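Local coordinates for N-acylhomoserine lactone dependent regulatory protein (Burkholderia cenocepacia, PDB 5L10) that probably regulates transcription as a LuxR-family DNA-binding factor dependent on N-acylhomoserine lactones, represented here by its autoinducer-binding domain without the DNA-binding part, at residues Trp66-Arg69 with Tyr70-Gly74. Numbering follows the deposited sequence.
Sequences WEHR and YVKFG. With GOL (glycerol), chain I.
With CG anti to the backbone N in both Trp-66 (chi1 175°) and Tyr-70, the two rings leave successive turns of helix 64-72 roughly alongside each other, in a common direction. CZ2 of Trp-66 comes 3.9 Å from CD1 of Tyr-70, and the ring planes meet obliquely, at 44°. Beyond this pair, Tyr-70 reaches strand 56-60 and hydrogen-bonds Asp-79 through OH, while Trp-66 packs against Ala-109 of helix 103-111. On the outer side, Lys-72 takes the less common chi1 of 81°, setting its CG between backbone N and carbonyl carbon; the chain then runs past His-68, CD lying 3.7 Å from NE2. Lys-72 NZ donates to O1 of a glycerol at 3.0 Å, and the same oxygen is weakly paired with His-68 NE2. CE2 of Phe-73 sits above one face of the Arg-69 guanidinium, toward its rim; NH2 of that group forms a salt bridge with Asp-108. Phe-73 N to Arg-69 O (3.1 Å) is the last regular helical bond; Gly-74, with positive phi and its N bonded to Val-71 O (3.1 Å), belongs to the Schellman motif ending the helix. Tyr-70 is thus buried against strand 56-60, whereas exposed His-68 and Lys-72 meet at the probable crystallisation glycerol, which bridges two nitrogens that, if both charged, would repel.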
# COMPACT_ATOMS: atom_id res chain seq x y z
N TRP A 66 -0.43 22.76 -15.99
CA TRP A 66 -1.58 22.03 -15.48
C TRP A 66 -1.79 22.29 -13.99
O TRP A 66 -2.91 22.55 -13.55
CB TRP A 66 -1.43 20.53 -15.73
CG TRP A 66 -2.55 19.74 -15.12
CD1 TRP A 66 -3.82 19.61 -15.60
CD2 TRP A 66 -2.50 18.96 -13.91
NE1 TRP A 66 -4.56 18.81 -14.76
CE2 TRP A 66 -3.77 18.39 -13.72
CE3 TRP A 66 -1.50 18.70 -12.97
CZ2 TRP A 66 -4.07 17.58 -12.64
CZ3 TRP A 66 -1.80 17.88 -11.89
CH2 TRP A 66 -3.07 17.33 -11.73
N GLU A 67 -0.71 22.21 -13.20
CA GLU A 67 -0.83 22.52 -11.78
C GLU A 67 -1.23 23.97 -11.57
O GLU A 67 -2.05 24.27 -10.69
CB GLU A 67 0.48 22.22 -11.06
CG GLU A 67 0.43 22.55 -9.57
CD GLU A 67 1.77 22.39 -8.88
OE1 GLU A 67 2.73 21.90 -9.51
OE2 GLU A 67 1.86 22.76 -7.68
N HIS A 68 -0.68 24.89 -12.37
CA HIS A 68 -1.03 26.30 -12.25
C HIS A 68 -2.53 26.51 -12.43
O HIS A 68 -3.15 27.29 -11.70
CB HIS A 68 -0.25 27.13 -13.27
CG HIS A 68 -0.71 28.55 -13.37
ND1 HIS A 68 -0.24 29.55 -12.54
CD2 HIS A 68 -1.59 29.15 -14.20
CE1 HIS A 68 -0.81 30.69 -12.86
NE2 HIS A 68 -1.64 30.48 -13.86
N ARG A 69 -3.13 25.82 -13.40
CA ARG A 69 -4.57 25.93 -13.59
C ARG A 69 -5.34 25.12 -12.56
O ARG A 69 -6.44 25.51 -12.17
CB ARG A 69 -4.94 25.52 -15.02
CG ARG A 69 -4.31 26.42 -16.06
CD ARG A 69 -4.11 25.71 -17.38
NE ARG A 69 -5.37 25.53 -18.10
CZ ARG A 69 -5.84 26.40 -18.99
NH1 ARG A 69 -5.16 27.50 -19.26
NH2 ARG A 69 -6.98 26.16 -19.61
N TYR A 70 -4.76 24.00 -12.11
CA TYR A 70 -5.33 23.26 -10.99
C TYR A 70 -5.45 24.14 -9.74
O TYR A 70 -6.37 23.95 -8.94
CB TYR A 70 -4.47 22.03 -10.69
CG TYR A 70 -5.06 21.07 -9.69
CD1 TYR A 70 -5.83 19.99 -10.10
CD2 TYR A 70 -4.85 21.23 -8.33
CE1 TYR A 70 -6.37 19.11 -9.19
CE2 TYR A 70 -5.39 20.36 -7.41
CZ TYR A 70 -6.15 19.30 -7.84
OH TYR A 70 -6.69 18.43 -6.92
N VAL A 71 -4.55 25.10 -9.57
CA VAL A 71 -4.57 25.96 -8.40
C VAL A 71 -5.49 27.16 -8.60
O VAL A 71 -6.36 27.42 -7.76
CB VAL A 71 -3.13 26.41 -8.05
CG1 VAL A 71 -3.15 27.52 -7.01
CG2 VAL A 71 -2.31 25.24 -7.55
N LYS A 72 -5.33 27.90 -9.70
CA LYS A 72 -6.10 29.12 -9.89
C LYS A 72 -7.58 28.85 -10.11
O LYS A 72 -8.40 29.73 -9.85
CB LYS A 72 -5.53 29.93 -11.07
CG LYS A 72 -5.98 29.47 -12.44
CD LYS A 72 -5.37 30.30 -13.55
CE LYS A 72 -5.93 31.71 -13.56
NZ LYS A 72 -5.45 32.50 -14.74
N PHE A 73 -7.94 27.66 -10.58
CA PHE A 73 -9.35 27.30 -10.76
C PHE A 73 -9.92 26.55 -9.56
O PHE A 73 -11.08 26.15 -9.61
CB PHE A 73 -9.54 26.47 -12.03
CG PHE A 73 -9.25 27.23 -13.30
CD1 PHE A 73 -9.35 28.62 -13.33
CD2 PHE A 73 -8.86 26.57 -14.45
CE1 PHE A 73 -9.08 29.32 -14.49
CE2 PHE A 73 -8.59 27.27 -15.62
CZ PHE A 73 -8.70 28.65 -15.63
N GLY A 74 -9.13 26.34 -8.51
CA GLY A 74 -9.64 25.72 -7.30
C GLY A 74 -10.08 24.28 -7.46
O GLY A 74 -11.10 23.88 -6.88
C1 GOL I . -2.49 34.38 -15.03
O1 GOL I . -2.66 33.13 -15.67
C2 GOL I . -1.66 34.21 -13.76
O2 GOL I . -0.33 34.61 -14.01
C3 GOL I . -2.24 35.04 -12.63
O3 GOL I . -3.56 34.61 -12.35